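Response regulator (Caulobacter vibrioides, PDB 3N0R) is a stress response regulator that joins a sigma-factor-like domain to a phosphorylatable receiver domain and probably acts as an anti-anti-sigma factor controlled by that receiver. Local coordinates at residues Glu158-Pro170 against Arg204-Ala216. The protein carries 1 engineered substitution. Residues are numbered along the deposited sequence; the frame is centred on the assembly and turned at random. Where two conformers were deposited one is given.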
loop_
_atom_site.group_PDB
_atom_site.type_symbol
_atom_site.label_atom_id
_atom_site.label_comp_id
_atom_site.label_asym_id
_atom_site.label_seq_id
_atom_site.Cartn_x
_atom_site.Cartn_y
_atom_site.Cartn_z
ATOM N N GLU A 158 -7.611 -14.343 4.935
ATOM C CA GLU A 158 -6.236 -14.747 4.643
ATOM C C GLU A 158 -5.721 -15.710 5.697
ATOM O O GLU A 158 -6.002 -15.556 6.884
ATOM C CB GLU A 158 -5.321 -13.530 4.537
ATOM C CG GLU A 158 -5.575 -12.729 3.271
ATOM C CD GLU A 158 -4.765 -11.453 3.176
ATOM O OE1 GLU A 158 -4.080 -11.071 4.150
ATOM O OE2 GLU A 158 -4.821 -10.822 2.099
ATOM N N LEU A 159 -4.957 -16.704 5.271
ATOM C CA LEU A 159 -4.462 -17.703 6.212
ATOM C C LEU A 159 -3.448 -17.132 7.188
ATOM O O LEU A 159 -2.601 -16.301 6.827
ATOM C CB LEU A 159 -3.836 -18.886 5.481
ATOM C CG LEU A 159 -4.777 -19.626 4.539
ATOM C CD1 LEU A 159 -4.027 -20.807 3.956
ATOM C CD2 LEU A 159 -6.034 -20.072 5.271
ATOM N N ALA A 160 -3.528 -17.588 8.436
ATOM C CA ALA A 160 -2.527 -17.229 9.434
ATOM C C ALA A 160 -1.149 -17.621 8.926
ATOM O O ALA A 160 -0.956 -18.719 8.386
ATOM C CB ALA A 160 -2.812 -17.931 10.756
ATOM N N THR A 161 -0.186 -16.740 9.121
ATOM C CA THR A 161 1.171 -17.058 8.731
ATOM C C THR A 161 2.146 -16.694 9.836
ATOM O O THR A 161 1.770 -16.095 10.853
ATOM C CB THR A 161 1.538 -16.391 7.394
ATOM O OG1 THR A 161 2.771 -16.926 6.893
ATOM C CG2 THR A 161 1.620 -14.882 7.539
ATOM N N GLU A 162 3.396 -17.088 9.638
ATOM C CA GLU A 162 4.451 -16.785 10.587
ATOM C C GLU A 162 5.121 -15.475 10.215
ATOM O O GLU A 162 5.489 -15.265 9.059
ATOM C CB GLU A 162 5.479 -17.915 10.607
ATOM C CG GLU A 162 4.918 -19.220 11.126
ATOM C CD GLU A 162 5.960 -20.313 11.210
ATOM O OE1 GLU A 162 7.147 -20.033 10.938
ATOM O OE2 GLU A 162 5.588 -21.455 11.551
ATOM N N VAL A 163 5.268 -14.598 11.199
ATOM C CA VAL A 163 5.756 -13.250 10.961
ATOM C C VAL A 163 6.995 -12.954 11.787
ATOM O O VAL A 163 7.010 -13.177 13.004
ATOM C CB VAL A 163 4.662 -12.217 11.296
ATOM C CG1 VAL A 163 5.145 -10.817 10.987
ATOM C CG2 VAL A 163 3.390 -12.540 10.517
ATOM N N LEU A 164 8.029 -12.441 11.122
ATOM C CA LEU A 164 9.225 -11.928 11.796
ATOM C C LEU A 164 9.175 -10.405 11.791
ATOM O O LEU A 164 8.903 -9.787 10.752
ATOM C CB LEU A 164 10.483 -12.394 11.053
ATOM C CG LEU A 164 11.802 -11.763 11.500
ATOM C CD1 LEU A 164 12.128 -12.142 12.945
ATOM C CD2 LEU A 164 12.930 -12.204 10.581
ATOM N N ILE A 165 9.417 -9.808 12.953
ATOM C CA ILE A 165 9.504 -8.356 13.065
ATOM C C ILE A 165 10.962 -7.976 13.308
ATOM O O ILE A 165 11.626 -8.591 14.139
ATOM C CB ILE A 165 8.619 -7.848 14.230
ATOM C CG1 ILE A 165 7.143 -8.148 13.946
ATOM C CG2 ILE A 165 8.850 -6.353 14.481
ATOM C CD1 ILE A 165 6.267 -8.089 15.153
ATOM N N ILE A 166 11.458 -6.980 12.573
ATOM C CA ILE A 166 12.803 -6.447 12.794
ATOM C C ILE A 166 12.671 -4.977 13.183
ATOM O O ILE A 166 12.399 -4.113 12.346
ATOM C CB ILE A 166 13.729 -6.617 11.563
ATOM C CG1 ILE A 166 13.669 -8.054 11.015
ATOM C CG2 ILE A 166 15.157 -6.218 11.919
ATOM C CD1 ILE A 166 14.360 -8.240 9.669
ATOM N N GLU A 167 12.817 -4.714 14.474
ATOM C CA GLU A 167 12.546 -3.403 15.038
ATOM C C GLU A 167 13.259 -3.319 16.370
ATOM O O GLU A 167 13.118 -4.210 17.207
ATOM C CB GLU A 167 11.036 -3.225 15.241
ATOM C CG GLU A 167 10.649 -1.910 15.890
ATOM C CD GLU A 167 11.097 -0.719 15.082
ATOM O OE1 GLU A 167 11.960 0.043 15.560
ATOM O OE2 GLU A 167 10.587 -0.551 13.955
ATOM N N ASP A 168 14.018 -2.249 16.580
ATOM C CA ASP A 168 14.756 -2.096 17.835
ATOM C C ASP A 168 14.120 -1.113 18.819
ATOM O O ASP A 168 14.463 -1.116 19.994
ATOM C CB ASP A 168 16.236 -1.761 17.592
ATOM C CG ASP A 168 16.433 -0.486 16.807
ATOM O OD1 ASP A 168 15.469 0.021 16.199
ATOM O OD2 ASP A 168 17.581 0.005 16.789
ATOM N N GLU A 169 13.200 -0.272 18.357
ATOM C CA GLU A 169 12.515 0.633 19.279
ATOM C C GLU A 169 11.483 -0.189 20.035
ATOM O O GLU A 169 10.561 -0.710 19.429
ATOM C CB GLU A 169 11.817 1.762 18.527
ATOM C CG GLU A 169 12.732 2.771 17.879
ATOM C CD GLU A 169 12.000 4.062 17.572
ATOM O OE1 GLU A 169 11.358 4.150 16.506
ATOM O OE2 GLU A 169 12.040 4.982 18.416
ATOM N N PRO A 170 11.631 -0.315 21.363
ATOM C CA PRO A 170 10.823 -1.342 22.032
ATOM C C PRO A 170 9.312 -1.097 22.043
ATOM O O PRO A 170 8.565 -2.061 21.894
ATOM C CB PRO A 170 11.377 -1.368 23.461
ATOM C CG PRO A 170 12.092 -0.087 23.623
ATOM C CD PRO A 170 12.603 0.313 22.269
ATOM N N ARG A 204 13.933 -20.543 11.307
ATOM C CA ARG A 204 12.681 -20.781 10.604
ATOM C C ARG A 204 12.428 -19.675 9.591
ATOM O O ARG A 204 12.534 -18.504 9.918
ATOM C CB ARG A 204 11.530 -20.833 11.611
ATOM C CG ARG A 204 10.270 -21.515 11.106
ATOM C CD ARG A 204 9.339 -21.830 12.268
ATOM N NE ARG A 204 8.319 -22.841 11.974
ATOM C CZ ARG A 204 7.843 -23.139 10.766
ATOM N NH1 ARG A 204 8.271 -22.506 9.681
ATOM N NH2 ARG A 204 6.912 -24.080 10.644
ATOM N N THR A 205 12.105 -20.040 8.356
ATOM C CA THR A 205 11.776 -19.043 7.347
ATOM C C THR A 205 10.352 -18.539 7.581
ATOM O O THR A 205 9.415 -19.323 7.634
ATOM C CB THR A 205 11.900 -19.608 5.917
ATOM O OG1 THR A 205 13.196 -20.192 5.747
ATOM C CG2 THR A 205 11.698 -18.508 4.878
ATOM N N PRO A 206 10.188 -17.223 7.736
ATOM C CA PRO A 206 8.850 -16.680 7.983
ATOM C C PRO A 206 8.038 -16.581 6.690
ATOM O O PRO A 206 8.596 -16.711 5.599
ATOM C CB PRO A 206 9.152 -15.284 8.523
ATOM C CG PRO A 206 10.411 -14.908 7.860
ATOM C CD PRO A 206 11.214 -16.170 7.710
ATOM N N GLY A 207 6.735 -16.332 6.821
ATOM C CA GLY A 207 5.886 -16.060 5.675
ATOM C C GLY A 207 5.732 -14.576 5.394
ATOM O O GLY A 207 5.165 -14.184 4.374
ATOM N N LEU A 208 6.215 -13.742 6.303
ATOM C CA LEU A 208 6.087 -12.293 6.171
ATOM C C LEU A 208 7.095 -11.651 7.104
ATOM O O LEU A 208 7.299 -12.133 8.219
ATOM C CB LEU A 208 4.674 -11.840 6.561
ATOM C CG LEU A 208 4.389 -10.339 6.616
ATOM C CD1 LEU A 208 4.491 -9.701 5.232
ATOM C CD2 LEU A 208 3.012 -10.095 7.218
ATOM N N VAL A 209 7.708 -10.552 6.668
ATOM C CA VAL A 209 8.617 -9.796 7.518
ATOM C C VAL A 209 8.185 -8.337 7.546
ATOM O O VAL A 209 7.853 -7.766 6.505
ATOM C CB VAL A 209 10.069 -9.879 6.986
ATOM C CG1 VAL A 209 11.007 -9.068 7.861
ATOM C CG2 VAL A 209 10.522 -11.334 6.919
ATOM N N LEU A 210 8.162 -7.761 8.745
ATOM C CA LEU A 210 7.994 -6.320 8.902
ATOM C C LEU A 210 9.302 -5.786 9.452
ATOM O O LEU A 210 9.746 -6.203 10.515
ATOM C CB LEU A 210 6.856 -5.993 9.869
ATOM C CG LEU A 210 5.432 -6.345 9.427
ATOM C CD1 LEU A 210 4.467 -5.186 9.644
ATOM C CD2 LEU A 210 5.376 -6.850 7.994
ATOM N N ALA A 211 9.942 -4.890 8.709
ATOM C CA ALA A 211 11.309 -4.469 9.019
ATOM C C ALA A 211 11.454 -2.958 9.025
ATOM O O ALA A 211 11.063 -2.271 8.068
ATOM C CB ALA A 211 12.275 -5.052 8.005
ATOM N N ASP A 212 12.064 -2.442 10.082
ATOM C CA ASP A 212 12.368 -1.028 10.132
ATOM C C ASP A 212 13.431 -0.683 9.094
ATOM O O ASP A 212 14.393 -1.435 8.890
ATOM C CB ASP A 212 12.809 -0.603 11.533
ATOM C CG ASP A 212 12.558 0.878 11.784
ATOM O OD1 ASP A 212 13.229 1.708 11.136
ATOM O OD2 ASP A 212 11.678 1.217 12.610
ATOM N N ILE A 213 13.247 0.464 8.445
ATOM C CA ILE A 213 14.172 0.935 7.424
ATOM C C ILE A 213 15.522 1.332 8.030
ATOM O O ILE A 213 16.540 1.343 7.343
ATOM C CB ILE A 213 13.568 2.137 6.656
ATOM C CG1 ILE A 213 14.247 2.318 5.297
ATOM C CG2 ILE A 213 13.635 3.407 7.498
ATOM C CD1 ILE A 213 13.957 1.202 4.325
ATOM N N GLN A 214 15.523 1.668 9.316
ATOM C CA GLN A 214 16.741 2.156 9.945
ATOM C C GLN A 214 16.788 1.818 11.419
ATOM O O GLN A 214 16.036 2.377 12.217
ATOM C CB GLN A 214 16.856 3.669 9.765
ATOM C CG GLN A 214 18.237 4.228 10.049
ATOM C CD GLN A 214 18.404 5.619 9.486
ATOM O OE1 GLN A 214 17.547 6.484 9.673
ATOM N NE2 GLN A 214 19.500 5.838 8.771
ATOM N N LEU A 215 17.687 0.908 11.772
ATOM C CA LEU A 215 17.919 0.556 13.162
ATOM C C LEU A 215 18.821 1.590 13.842
ATOM O O LEU A 215 19.143 2.630 13.263
ATOM C CB LEU A 215 18.532 -0.843 13.257
ATOM C CG LEU A 215 17.712 -1.969 12.615
ATOM C CD1 LEU A 215 18.453 -3.298 12.677
ATOM C CD2 LEU A 215 16.338 -2.085 13.274
ATOM N N ALA A 216 19.231 1.290 15.070
ATOM C CA ALA A 216 20.020 2.215 15.881
ATOM C C ALA A 216 21.401 2.494 15.292
ATOM O O ALA A 216 21.945 3.589 15.451
ATOM C CB ALA A 216 20.147 1.686 17.305
HETATM O O HOH W 1 14.979 2.305 14.799
#
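Leu164 and Ile166 of strand 162-166 alternate N-H and C=O bonds with Leu208, Leu210 and Asp212, joining two neighbouring parallel strands in the central sheet of the receiver domain's alternating beta/alpha fold. This buried middle is tight: Ile166 N reaches Leu210 O at 2.8 Å, nearly straight at 169°. On one face Ile166 CD1 crosses to Val209 CG1 (3.9 Å), its CB facing that of Ala211; on the other, Val163 and Leu208 lie alongside, CG2 to CD2 at 4.1 Å, with helix 264-277 touching Leu208. At the N-terminal end Glu162 O is still gripped by Gly207 N (2.8 Å) and, weakly, Leu208 N, but on the solvent side the Glu162 carboxylate stands over one guanidinium face of exposed Arg204, planes 81° apart. Glu162 OE1, 3.0 Å from Arg204 NH1, sits well off that plane, making the salt bridge electrostatic rather than a directed N-H bond. At the C-terminal end lies the predicted phosphorylation site, Asp212, unmodified here and salt-bridged through OD2 to Lys260. Glu167, its chain bent at chi2 (60°), places OE2 2.5 Å from Asp212 OD2. Beyond, Asp168 OD2 weakly accepts from Ala216 N, while a water donates to Asp168 OD1 (2.7 Å) and Gln214 O.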